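Local coordinates for protein laccase (PDB 3SQR) that oxidises phenolic substrates such as hydroquinones with four copper ions, reducing dioxygen to water, and probably takes part in lignin breakdown, at residues Ser274-Ala279 with Gly328-Thr333; Thr286-Asp291 with Asp312-Ala317; Thr302-Ile307 with Glu369-Ala374; Val475-Asp480 with Asp500-Pro505. One frame throughout, in Å; residues are numbered along the deposited sequence.

Contact 1. Residues Ser274-Ala279 with Gly328-Thr333; sequences SHFEFA and GNWGTT
The N329 side chain reaches over the backbone of E277 where the loop after strand 323-327 runs past strand 276-280, in the second cupredoxin-like domain. Its CB lies 3.2 Å from E277 O and also meets E277 CB, and N329 CG stays beside the same oxygen. With CG turned beside the backbone N (chi1 -71°), the amide meets the E277 carbonyl nearly head-on: ND2 donates to E277 O over 2.8 Å, the acceptor lying close to the amide plane, and brushes CB of A279. Alongside, E277 N donates to G328 O, with a weak second bond to N329 O, and G331 N gives a nearly straight bond to H275 O (2.8 Å, 170°). Two waters add links across the seam, one joining H275 N to G331 O, the other H275 ND1 to N329 O. W330 turns the edge of its six-membered ring to the F276 face in an offset edge-to-face pair, centroids 5.6 Å apart and planes at 87°; G328 O lies at the edge of the F276 ring. E277 OE2 hydrogen-bonds to T302 OG1 and forms a salt bridge with R365. The H275, E277 and G328 carbonyls each receive an N-H, so directional bonds help hold the irregular loop.

Contact 2. Residues Thr286-Asp291 with Asp312-Ala317; sequences TVIAND and DVIVEA
T286 and I314 exchange two backbone hydrogen bonds, T286 N to I314 O and, at 2.8 Å, I314 N to T286 O, as a hydrogen-bonded pair of antiparallel strands in a sheet of the second cupredoxin-like domain. Further along, a classic beta bulge sets I288 and A289 against D312: I288 N gives D312 O a straight bond of 2.8 Å, A289 N adds a weak one to the same oxygen, and D312 N returns to A289 O at 3.1 Å. Around these bonds, water joins T286 OG1 to I314 O, and two more waters lie between D291 O and D312 OD1. D312 OD2 forms a salt bridge with R264 and a hydrogen bond with T164, so both carboxylate oxygens have partners. I288 carries CG1 between its backbone N and carbonyl carbon (chi1 61°), which lays CG1 over D312, 3.8 Å from D312 CB, and brings I288 CD1 to CG1 and CD1 of I314. A289 CB rests near D312 OD1 on the same face. V287 and V313 form the intervening non-hydrogen-bonded pair on the other face, next to L303. They meet through their methyl branches, V287 CG2 lying 4.2 Å from V313 CG1.

Contact 3. Residues Thr302-Ile307 with Glu369-Ala374; sequences TLLIGI and EDEPVA. With MAN (alpha-D-mannopyranose), chain L.
E371 reaches strand 303-305 through its carboxylate: L304 N donates to E371 OE2 at 2.9 Å in an almost straight bond (175°), approaching the anti side of that oxygen and 26° out of the carboxylate plane. A bend in the glutamate chain at chi2 (-68°) carries the acid back to the strand and lays its CG against L303 CD1, the two side chains crossing at about a right angle. L304 points the opposite way from L303 and meets the loop backbone: its CB lies 3.3 Å from E369 O, and CD1 sits 3.4 Å from D370 O. A water extends the bridge between the backbones, donating to L304 O and accepting from E371 N. In the next shell, R365 forms a salt bridge with E371 OE2 and Y298 bonds to OE1, so both oxygens are gripped and the negative charge is probably at least partly compensated by R365. Farther along the loop, A374 CB approaches C6 of the glycan mannose at 3.7 Å, with P372 CG near its C3. Here an edge strand of the second cupredoxin-like domain is bordered by the loop leading to strand 387-398, the connection to the third domain of a laccase.

Contact 4. Residues Val475-Asp480 with Asp500-Pro505; sequences VAQETD and DVAALP
In the third cupredoxin-like domain, the type 1 copper domain of laccases, Q477 bridges from strand 472-478 of one beta sheet to the edge strand 501-504 of the other. Its side chain is extended through chi1 and chi2, CG anti to the backbone N (chi1 179°), which carries the amide across to strand 501-504. NE2 donates to A503 O at 2.8 Å; the donor lies in the carbonyl plane on a lone pair of that oxygen, and the acceptor falls 13° from the plane of the glutamine amide. The same NE2 also bonds to D370 OD2, an acid that takes A503 N too, so the aspartate from the interdomain loop, the glutamine amide and the A503 backbone form one small polar cluster. NE2 stays within van der Waals reach of A503 CB, at 3.6 Å.

Past the amide, the packing centres on P505. Its CB points toward strand 472-478, and its ring meets Q477 and T479: CG lies 3.7 Å from Q477 CG, while CB lies 3.7 Å from T479 CG2, and the carbonyl oxygen of E478 rests against CB and CG of the ring. T479 crosses the proline at about a right angle, with its methyl doing the touching. D500, at the other end of the segment, bonds to H126, a ligand of the copper cluster, and forms a salt bridge with R310; V501 packs on H126 as well. Strand 501-504 borders strand 463-467, which contributes H463 and H466, and this link between the two sheets, made by a side-chain amide and a proline, belongs to the copper-bearing beta sandwich of a multicopper oxidase.

Contacts 1 and 2 lie in the second domain; contact 3 joins its strand 303-305 to the loop leading to the third, where contact 4 lies. Along the chain, contact 2 is nested within the loop closed by contact 1, and contact 3 crosses both before contact 4 begins. Contacts 1 and 3 have centres about 10 Å apart and share one sheet, in which strands 276-280 and 303-305 are neighbours. Contact 2 is in the other sheet of that domain, its centre about 13 Å from that of contact 3. D370 connects contact 3 to contact 4, whose centres lie about 11 Å apart, and D291 joins contact 2 to D500 and V501. These carboxylate hydrogen bonds tie the second domain and its outgoing loop to the copper-bearing third domain.

Contact 1. Residues Ser274-Ala279 with Gly328-Thr333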
loop_
_atom_site.group_PDB
_atom_site.type_symbol
_atom_site.label_atom_id
_atom_site.label_comp_id
_atom_site.label_asym_id
_atom_site.label_seq_id
_atom_site.Cartn_x
_atom_site.Cartn_y
_atom_site.Cartn_z
ATOM N N SER A 274 9.856 6.031 -1.386
ATOM C CA SER A 274 10.520 5.498 -2.560
ATOM C C SER A 274 9.584 5.564 -3.703
ATOM O O SER A 274 8.413 5.222 -3.539
ATOM C CB SER A 274 10.943 4.021 -2.346
ATOM O OG SER A 274 9.840 3.301 -1.808
ATOM N N HIS A 275 10.121 5.814 -4.883
ATOM C CA HIS A 275 9.362 5.738 -6.125
ATOM C C HIS A 275 10.156 4.870 -7.055
ATOM O O HIS A 275 11.395 5.007 -7.141
ATOM C CB HIS A 275 9.152 7.103 -6.786
ATOM C CG HIS A 275 8.098 7.097 -7.836
ATOM N ND1 HIS A 275 8.332 6.673 -9.126
ATOM C CD2 HIS A 275 6.780 7.414 -7.772
ATOM C CE1 HIS A 275 7.196 6.739 -9.813
ATOM N NE2 HIS A 275 6.257 7.225 -9.031
ATOM N N PHE A 276 9.448 4.024 -7.756
ATOM C CA PHE A 276 10.078 3.070 -8.662
ATOM C C PHE A 276 9.524 3.206 -10.050
ATOM O O PHE A 276 8.413 3.630 -10.270
ATOM C CB PHE A 276 10.015 1.600 -8.156
ATOM C CG PHE A 276 10.741 1.380 -6.860
ATOM C CD1 PHE A 276 12.117 1.238 -6.820
ATOM C CD2 PHE A 276 10.038 1.362 -5.671
ATOM C CE1 PHE A 276 12.787 1.056 -5.653
ATOM C CE2 PHE A 276 10.691 1.182 -4.488
ATOM C CZ PHE A 276 12.099 1.050 -4.478
ATOM N N GLU A 277 10.344 2.801 -11.008
ATOM C CA GLU A 277 9.958 2.684 -12.403
ATOM C C GLU A 277 10.483 1.350 -12.924
ATOM O O GLU A 277 11.502 1.240 -13.637
ATOM C CB GLU A 277 10.435 3.903 -13.225
ATOM C CG GLU A 277 9.748 3.934 -14.580
ATOM C CD GLU A 277 10.218 5.056 -15.489
ATOM O OE1 GLU A 277 10.737 6.040 -14.917
ATOM O OE2 GLU A 277 10.036 4.890 -16.776
ATOM N N PHE A 278 9.795 0.291 -12.525
ATOM C CA PHE A 278 10.274 -1.034 -12.666
ATOM C C PHE A 278 10.458 -1.414 -14.139
ATOM O O PHE A 278 9.577 -1.122 -14.971
ATOM C CB PHE A 278 9.261 -1.998 -11.990
ATOM C CG PHE A 278 9.657 -3.411 -12.032
ATOM C CD1 PHE A 278 10.493 -3.962 -11.088
ATOM C CD2 PHE A 278 9.192 -4.242 -13.052
ATOM C CE1 PHE A 278 10.851 -5.291 -11.154
ATOM C CE2 PHE A 278 9.528 -5.621 -13.086
ATOM C CZ PHE A 278 10.371 -6.117 -12.154
ATOM N N ALA A 279 11.538 -2.152 -14.403
ATOM C CA ALA A 279 11.841 -2.562 -15.795
ATOM C C ALA A 279 12.667 -3.816 -15.707
ATOM O O ALA A 279 13.352 -4.043 -14.700
ATOM C CB ALA A 279 12.580 -1.422 -16.533
ATOM N N GLY A 328 14.841 -1.442 -10.549
ATOM C CA GLY A 328 13.819 -0.685 -9.824
ATOM C C GLY A 328 13.680 0.728 -10.357
ATOM O O GLY A 328 12.653 1.352 -10.204
ATOM N N ASN A 329 14.766 1.264 -10.929
ATOM C CA ASN A 329 14.810 2.688 -11.324
ATOM C C ASN A 329 14.250 3.568 -10.253
ATOM O O ASN A 329 13.278 4.307 -10.452
ATOM C CB ASN A 329 14.074 2.913 -12.623
ATOM C CG ASN A 329 14.787 2.335 -13.806
ATOM O OD1 ASN A 329 15.987 2.605 -14.015
ATOM N ND2 ASN A 329 14.058 1.674 -14.658
ATOM N N TRP A 330 14.919 3.561 -9.139
ATOM C CA TRP A 330 14.654 4.479 -8.063
ATOM C C TRP A 330 14.523 5.895 -8.618
ATOM O O TRP A 330 15.479 6.378 -9.318
ATOM C CB TRP A 330 15.799 4.480 -7.073
ATOM C CG TRP A 330 15.667 5.422 -5.940
ATOM C CD1 TRP A 330 15.961 6.766 -5.933
ATOM C CD2 TRP A 330 15.054 5.157 -4.694
ATOM N NE1 TRP A 330 15.589 7.339 -4.749
ATOM C CE2 TRP A 330 15.042 6.368 -3.964
ATOM C CE3 TRP A 330 14.560 3.975 -4.080
ATOM C CZ2 TRP A 330 14.519 6.458 -2.693
ATOM C CZ3 TRP A 330 14.103 4.063 -2.799
ATOM C CH2 TRP A 330 14.049 5.298 -2.120
ATOM N N GLY A 331 13.400 6.546 -8.300
ATOM C CA GLY A 331 13.174 7.955 -8.670
ATOM C C GLY A 331 13.987 8.948 -7.849
ATOM O O GLY A 331 13.550 9.404 -6.815
ATOM N N THR A 332 15.169 9.308 -8.330
ATOM C CA THR A 332 16.041 10.196 -7.527
ATOM C C THR A 332 15.457 11.611 -7.408
ATOM O O THR A 332 15.669 12.281 -6.409
ATOM C CB THR A 332 17.434 10.287 -8.160
ATOM O OG1 THR A 332 17.309 10.572 -9.548
ATOM C CG2 THR A 332 18.178 8.940 -7.988
ATOM N N THR A 333 14.673 12.030 -8.381
ATOM C CA THR A 333 13.974 13.319 -8.258
ATOM C C THR A 333 12.809 13.296 -7.259
ATOM O O THR A 333 12.370 14.337 -6.786
ATOM C CB THR A 333 13.452 13.842 -9.590
ATOM O OG1 THR A 333 12.586 12.891 -10.158
ATOM C CG2 THR A 333 14.588 14.087 -10.597
HETATM O O HOH W 1 12.182 7.851 -5.023
HETATM O O HOH W 2 10.858 6.051 -10.106
#

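Contact 2. Residues Thr286-Asp291 with Asp312-Ala317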
loop_
_atom_site.group_PDB
_atom_site.type_symbol
_atom_site.label_atom_id
_atom_site.label_comp_id
_atom_site.label_asym_id
_atom_site.label_seq_id
_atom_site.Cartn_x
_atom_site.Cartn_y
_atom_site.Cartn_z
ATOM N N THR A 286 3.522 -6.779 -19.804
ATOM C CA THR A 286 2.111 -6.642 -20.108
ATOM C C THR A 286 1.362 -6.420 -18.779
ATOM O O THR A 286 1.245 -7.319 -17.975
ATOM C CB THR A 286 1.567 -7.824 -20.791
ATOM O OG1 THR A 286 2.225 -7.952 -22.065
ATOM C CG2 THR A 286 0.082 -7.640 -21.060
ATOM N N VAL A 287 0.908 -5.207 -18.606
ATOM C CA VAL A 287 0.275 -4.789 -17.364
ATOM C C VAL A 287 -1.186 -5.281 -17.376
ATOM O O VAL A 287 -1.963 -4.935 -18.278
ATOM C CB VAL A 287 0.356 -3.320 -17.185
ATOM C CG1 VAL A 287 -0.063 -2.935 -15.663
ATOM C CG2 VAL A 287 1.723 -2.721 -17.473
ATOM N N ILE A 288 -1.545 -6.078 -16.384
ATOM C CA ILE A 288 -2.869 -6.689 -16.323
ATOM C C ILE A 288 -3.733 -6.323 -15.138
ATOM O O ILE A 288 -4.886 -6.692 -15.104
ATOM C CB ILE A 288 -2.828 -8.203 -16.477
ATOM C CG1 ILE A 288 -2.025 -8.935 -15.399
ATOM C CG2 ILE A 288 -2.200 -8.584 -17.887
ATOM C CD1 ILE A 288 -2.535 -10.320 -15.167
ATOM N N ALA A 289 -3.180 -5.612 -14.151
ATOM C CA ALA A 289 -3.999 -5.135 -13.056
ATOM C C ALA A 289 -3.274 -4.024 -12.434
ATOM O O ALA A 289 -2.038 -3.959 -12.454
ATOM C CB ALA A 289 -4.260 -6.232 -12.007
ATOM N N ASN A 290 -4.064 -3.121 -11.869
ATOM C CA ASN A 290 -3.534 -2.145 -11.008
ATOM C C ASN A 290 -4.203 -2.257 -9.653
ATOM O O ASN A 290 -5.386 -2.444 -9.565
ATOM C CB ASN A 290 -3.583 -0.741 -11.609
ATOM C CG ASN A 290 -4.982 -0.186 -11.936
ATOM O OD1 ASN A 290 -6.063 -0.600 -11.415
ATOM N ND2 ASN A 290 -4.959 0.834 -12.736
ATOM N N ASP A 291 -3.394 -2.203 -8.612
ATOM C CA ASP A 291 -3.897 -2.526 -7.300
ATOM C C ASP A 291 -4.780 -3.774 -7.351
ATOM O O ASP A 291 -4.284 -4.783 -7.791
ATOM C CB ASP A 291 -4.591 -1.268 -6.752
ATOM C CG ASP A 291 -3.622 -0.080 -6.644
ATOM O OD1 ASP A 291 -2.393 -0.245 -6.871
ATOM O OD2 ASP A 291 -4.102 1.046 -6.310
ATOM N N ASP A 312 0.122 -5.944 -11.558
ATOM C CA ASP A 312 0.339 -7.296 -11.960
ATOM C C ASP A 312 0.746 -7.145 -13.431
ATOM O O ASP A 312 0.106 -6.417 -14.201
ATOM C CB ASP A 312 -0.890 -8.168 -11.902
ATOM C CG ASP A 312 -1.274 -8.571 -10.506
ATOM O OD1 ASP A 312 -1.814 -7.705 -9.850
ATOM O OD2 ASP A 312 -1.059 -9.727 -10.083
ATOM N N VAL A 313 1.854 -7.799 -13.745
ATOM C CA VAL A 313 2.341 -7.859 -15.140
ATOM C C VAL A 313 2.640 -9.281 -15.550
ATOM O O VAL A 313 3.017 -10.129 -14.791
ATOM C CB VAL A 313 3.599 -6.962 -15.314
ATOM C CG1 VAL A 313 3.313 -5.526 -14.844
ATOM C CG2 VAL A 313 4.800 -7.583 -14.496
ATOM N N ILE A 314 2.497 -9.515 -16.852
ATOM C CA ILE A 314 2.823 -10.790 -17.409
ATOM C C ILE A 314 4.060 -10.519 -18.259
ATOM O O ILE A 314 4.088 -9.542 -19.013
ATOM C CB ILE A 314 1.742 -11.326 -18.328
ATOM C CG1 ILE A 314 0.463 -11.610 -17.559
ATOM C CG2 ILE A 314 2.208 -12.690 -18.973
ATOM C CD1 ILE A 314 0.598 -12.451 -16.356
ATOM N N VAL A 315 5.066 -11.355 -18.045
ATOM C CA VAL A 315 6.329 -11.192 -18.788
ATOM C C VAL A 315 6.543 -12.544 -19.482
ATOM O O VAL A 315 6.589 -13.599 -18.823
ATOM C CB VAL A 315 7.508 -10.869 -17.940
ATOM C CG1 VAL A 315 8.713 -10.597 -18.896
ATOM C CG2 VAL A 315 7.264 -9.621 -17.125
ATOM N N GLU A 316 6.693 -12.474 -20.800
ATOM C CA GLU A 316 7.054 -13.652 -21.591
ATOM C C GLU A 316 8.566 -13.687 -21.751
ATOM O O GLU A 316 9.196 -12.660 -22.078
ATOM C CB GLU A 316 6.313 -13.656 -22.936
ATOM C CG GLU A 316 6.676 -14.843 -23.758
ATOM C CD GLU A 316 5.809 -14.928 -24.987
ATOM O OE1 GLU A 316 5.528 -13.859 -25.561
ATOM O OE2 GLU A 316 5.409 -16.069 -25.346
ATOM N N ALA A 317 9.108 -14.847 -21.392
ATOM C CA ALA A 317 10.518 -15.111 -21.348
ATOM C C ALA A 317 10.905 -15.460 -22.825
ATOM O O ALA A 317 11.253 -16.586 -23.112
ATOM C CB ALA A 317 10.806 -16.268 -20.432
HETATM O O HOH W 3 3.944 -9.965 -21.684
HETATM O O HOH W 4 -1.859 -4.973 -9.305
HETATM O O HOH W 5 -4.302 -7.267 -8.714
#

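Contact 3. Residues Thr302-Ile307 with Glu369-Ala374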
loop_
_atom_site.group_PDB
_atom_site.type_symbol
_atom_site.label_atom_id
_atom_site.label_comp_id
_atom_site.label_asym_id
_atom_site.label_seq_id
_atom_site.Cartn_x
_atom_site.Cartn_y
_atom_site.Cartn_z
ATOM N N THR A 302 8.672 0.059 -19.043
ATOM C CA THR A 302 8.954 0.451 -17.659
ATOM C C THR A 302 7.626 0.732 -16.990
ATOM O O THR A 302 6.627 0.963 -17.660
ATOM C CB THR A 302 9.888 1.633 -17.520
ATOM O OG1 THR A 302 9.175 2.834 -17.726
ATOM C CG2 THR A 302 11.069 1.556 -18.491
ATOM N N LEU A 303 7.608 0.727 -15.665
ATOM C CA LEU A 303 6.302 0.786 -14.963
ATOM C C LEU A 303 6.489 1.630 -13.693
ATOM O O LEU A 303 7.225 1.218 -12.743
ATOM C CB LEU A 303 5.898 -0.634 -14.634
ATOM C CG LEU A 303 4.557 -0.916 -13.953
ATOM C CD1 LEU A 303 3.436 -0.146 -14.602
ATOM C CD2 LEU A 303 4.262 -2.399 -13.906
ATOM N N LEU A 304 5.864 2.805 -13.707
ATOM C CA LEU A 304 5.938 3.772 -12.645
ATOM C C LEU A 304 5.087 3.230 -11.505
ATOM O O LEU A 304 3.957 2.834 -11.745
ATOM C CB LEU A 304 5.440 5.133 -13.078
ATOM C CG LEU A 304 6.313 5.859 -14.128
ATOM C CD1 LEU A 304 5.486 6.969 -14.831
ATOM C CD2 LEU A 304 7.520 6.424 -13.438
ATOM N N ILE A 305 5.636 3.199 -10.301
ATOM C CA ILE A 305 4.892 2.606 -9.184
ATOM C C ILE A 305 5.119 3.437 -7.974
ATOM O O ILE A 305 6.263 3.584 -7.457
ATOM C CB ILE A 305 5.276 1.142 -8.833
ATOM C CG1 ILE A 305 5.416 0.241 -10.055
ATOM C CG2 ILE A 305 4.249 0.551 -7.801
ATOM C CD1 ILE A 305 5.937 -1.162 -9.732
ATOM N N GLY A 306 4.055 4.080 -7.530
ATOM C CA GLY A 306 4.072 4.756 -6.246
ATOM C C GLY A 306 3.832 3.904 -5.005
ATOM O O GLY A 306 3.492 2.765 -5.097
ATOM N N ILE A 307 4.110 4.459 -3.837
ATOM C CA ILE A 307 4.090 3.689 -2.616
ATOM C C ILE A 307 2.701 3.143 -2.344
ATOM O O ILE A 307 1.727 3.878 -2.336
ATOM C CB ILE A 307 4.555 4.454 -1.381
ATOM C CG1 ILE A 307 5.983 4.976 -1.568
ATOM C CG2 ILE A 307 4.529 3.482 -0.150
ATOM C CD1 ILE A 307 6.382 5.949 -0.495
ATOM N N GLU A 369 5.613 10.366 -11.511
ATOM C CA GLU A 369 4.225 10.171 -11.906
ATOM C C GLU A 369 3.756 8.761 -11.637
ATOM O O GLU A 369 4.568 7.812 -11.421
ATOM C CB GLU A 369 4.050 10.491 -13.395
ATOM C CG GLU A 369 4.487 11.897 -13.661
ATOM C CD GLU A 369 4.123 12.400 -15.022
ATOM O OE1 GLU A 369 3.345 11.755 -15.754
ATOM O OE2 GLU A 369 4.699 13.441 -15.361
ATOM N N ASP A 370 2.444 8.604 -11.744
ATOM C CA ASP A 370 1.882 7.292 -11.886
ATOM C C ASP A 370 1.918 6.934 -13.377
ATOM O O ASP A 370 2.237 7.797 -14.248
ATOM C CB ASP A 370 0.421 7.226 -11.426
ATOM C CG ASP A 370 0.249 7.346 -9.906
ATOM O OD1 ASP A 370 1.230 7.247 -9.147
ATOM O OD2 ASP A 370 -0.925 7.434 -9.461
ATOM N N GLU A 371 1.536 5.693 -13.672
ATOM C CA GLU A 371 1.270 5.314 -15.067
ATOM C C GLU A 371 0.229 6.248 -15.654
ATOM O O GLU A 371 -0.637 6.772 -14.951
ATOM C CB GLU A 371 0.861 3.849 -15.205
ATOM C CG GLU A 371 1.998 2.882 -15.070
ATOM C CD GLU A 371 2.955 2.992 -16.213
ATOM O OE1 GLU A 371 2.529 2.716 -17.332
ATOM O OE2 GLU A 371 4.125 3.359 -15.992
ATOM N N PRO A 372 0.330 6.476 -16.964
ATOM C CA PRO A 372 -0.596 7.497 -17.469
ATOM C C PRO A 372 -2.061 7.055 -17.333
ATOM O O PRO A 372 -2.370 5.905 -17.595
ATOM C CB PRO A 372 -0.202 7.612 -18.950
ATOM C CG PRO A 372 1.084 6.947 -19.121
ATOM C CD PRO A 372 1.243 5.956 -17.993
ATOM N N VAL A 373 -2.962 7.975 -17.007
ATOM C CA VAL A 373 -4.369 7.592 -16.877
ATOM C C VAL A 373 -4.909 6.881 -18.084
ATOM O O VAL A 373 -5.683 5.908 -17.956
ATOM C CB VAL A 373 -5.273 8.769 -16.472
ATOM C CG1 VAL A 373 -4.962 9.201 -15.016
ATOM C CG2 VAL A 373 -5.125 9.957 -17.436
ATOM N N ALA A 374 -4.479 7.306 -19.281
ATOM C CA ALA A 374 -5.016 6.640 -20.498
ATOM C C ALA A 374 -4.692 5.171 -20.656
ATOM O O ALA A 374 -5.379 4.460 -21.381
ATOM C CB ALA A 374 -4.609 7.416 -21.762
HETATM C C1 MAN L . -0.737 3.251 -21.714
HETATM C C2 MAN L . 0.655 3.639 -22.198
HETATM C C3 MAN L . 0.718 5.104 -22.607
HETATM C C4 MAN L . -0.382 5.397 -23.630
HETATM C C5 MAN L . -1.737 4.986 -23.040
HETATM C C6 MAN L . -2.859 5.188 -24.068
HETATM O O2 MAN L . 1.002 2.763 -23.263
HETATM O O3 MAN L . 2.042 5.413 -23.049
HETATM O O4 MAN L . -0.410 6.770 -23.883
HETATM O O5 MAN L . -1.728 3.611 -22.667
HETATM O O6 MAN L . -2.575 4.328 -25.179
HETATM O O HOH W 6 1.640 4.095 -11.132
#

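Contact 4. Residues Val475-Asp480 with Asp500-Pro505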
loop_
_atom_site.group_PDB
_atom_site.type_symbol
_atom_site.label_atom_id
_atom_site.label_comp_id
_atom_site.label_asym_id
_atom_site.label_seq_id
_atom_site.Cartn_x
_atom_site.Cartn_y
_atom_site.Cartn_z
ATOM N N VAL A 475 -10.959 10.419 -11.569
ATOM C CA VAL A 475 -11.673 11.268 -12.537
ATOM C C VAL A 475 -10.764 12.384 -13.116
ATOM O O VAL A 475 -10.965 12.874 -14.231
ATOM C CB VAL A 475 -13.002 11.738 -12.026
ATOM C CG1 VAL A 475 -13.858 10.422 -11.621
ATOM C CG2 VAL A 475 -12.945 12.763 -10.912
ATOM N N ALA A 476 -9.713 12.700 -12.389
ATOM C CA ALA A 476 -8.697 13.661 -12.847
ATOM C C ALA A 476 -7.428 13.469 -12.027
ATOM O O ALA A 476 -7.452 13.336 -10.806
ATOM C CB ALA A 476 -9.199 15.103 -12.659
ATOM N N GLN A 477 -6.309 13.513 -12.696
ATOM C CA GLN A 477 -5.039 13.474 -11.986
ATOM C C GLN A 477 -4.193 14.443 -12.814
ATOM O O GLN A 477 -3.691 14.106 -13.888
ATOM C CB GLN A 477 -4.525 12.046 -11.990
ATOM C CG GLN A 477 -3.192 11.896 -11.292
ATOM C CD GLN A 477 -2.651 10.531 -11.358
ATOM O OE1 GLN A 477 -2.498 9.941 -12.418
ATOM N NE2 GLN A 477 -2.350 9.978 -10.166
ATOM N N GLU A 478 -4.138 15.664 -12.348
ATOM C CA GLU A 478 -3.712 16.786 -13.165
ATOM C C GLU A 478 -2.617 17.581 -12.526
ATOM O O GLU A 478 -2.686 17.922 -11.320
ATOM C CB GLU A 478 -4.903 17.726 -13.405
ATOM C CG GLU A 478 -6.048 17.073 -14.158
ATOM C CD GLU A 478 -5.754 16.769 -15.604
ATOM O OE1 GLU A 478 -4.979 17.530 -16.196
ATOM O OE2 GLU A 478 -6.307 15.768 -16.129
ATOM N N THR A 479 -1.667 17.961 -13.378
ATOM C CA THR A 479 -0.606 18.895 -13.009
ATOM C C THR A 479 -1.035 20.297 -13.415
ATOM O O THR A 479 -0.595 20.834 -14.425
ATOM C CB THR A 479 0.694 18.509 -13.658
ATOM O OG1 THR A 479 0.518 18.363 -15.081
ATOM C CG2 THR A 479 1.123 17.181 -13.090
ATOM N N ASP A 480 -1.907 20.835 -12.588
ATOM C CA ASP A 480 -2.356 22.216 -12.715
ATOM C C ASP A 480 -3.126 22.576 -11.495
ATOM O O ASP A 480 -3.350 21.747 -10.587
ATOM C CB ASP A 480 -3.157 22.430 -14.010
ATOM C CG ASP A 480 -2.974 23.880 -14.596
ATOM O OD1 ASP A 480 -2.530 24.843 -13.899
ATOM O OD2 ASP A 480 -3.318 24.048 -15.767
ATOM N N ASP A 500 -6.766 1.806 -5.577
ATOM C CA ASP A 500 -6.823 2.355 -4.193
ATOM C C ASP A 500 -5.673 3.227 -3.719
ATOM O O ASP A 500 -5.764 3.871 -2.676
ATOM C CB ASP A 500 -7.067 1.190 -3.184
ATOM C CG ASP A 500 -5.967 0.152 -3.188
ATOM O OD1 ASP A 500 -4.841 0.533 -2.817
ATOM O OD2 ASP A 500 -6.258 -1.026 -3.580
ATOM N N VAL A 501 -4.630 3.348 -4.550
ATOM C CA VAL A 501 -3.540 4.311 -4.283
ATOM C C VAL A 501 -3.266 5.076 -5.573
ATOM O O VAL A 501 -3.088 4.490 -6.643
ATOM C CB VAL A 501 -2.228 3.663 -3.796
ATOM C CG1 VAL A 501 -1.161 4.703 -3.658
ATOM C CG2 VAL A 501 -2.399 2.948 -2.493
ATOM N N ALA A 502 -3.286 6.394 -5.521
ATOM C CA ALA A 502 -2.994 7.210 -6.702
ATOM C C ALA A 502 -2.311 8.499 -6.292
ATOM O O ALA A 502 -2.554 9.060 -5.216
ATOM C CB ALA A 502 -4.310 7.515 -7.466
ATOM N N ALA A 503 -1.444 8.961 -7.152
ATOM C CA ALA A 503 -0.639 10.128 -6.895
ATOM C C ALA A 503 -1.429 11.404 -6.922
ATOM O O ALA A 503 -2.180 11.650 -7.874
ATOM C CB ALA A 503 0.499 10.219 -7.936
ATOM N N LEU A 504 -1.266 12.193 -5.877
ATOM C CA LEU A 504 -1.568 13.626 -5.938
ATOM C C LEU A 504 -0.383 14.267 -6.667
ATOM O O LEU A 504 0.723 14.329 -6.139
ATOM C CB LEU A 504 -1.690 14.223 -4.562
ATOM C CG LEU A 504 -1.635 15.737 -4.422
ATOM C CD1 LEU A 504 -2.709 16.400 -5.269
ATOM C CD2 LEU A 504 -1.757 16.074 -2.919
ATOM N N PRO A 505 -0.623 14.763 -7.878
ATOM C CA PRO A 505 0.533 15.340 -8.604
ATOM C C PRO A 505 1.107 16.530 -7.921
ATOM O O PRO A 505 0.393 17.359 -7.485
ATOM C CB PRO A 505 -0.076 15.758 -9.944
ATOM C CG PRO A 505 -1.226 14.786 -10.118
ATOM C CD PRO A 505 -1.816 14.747 -8.727
#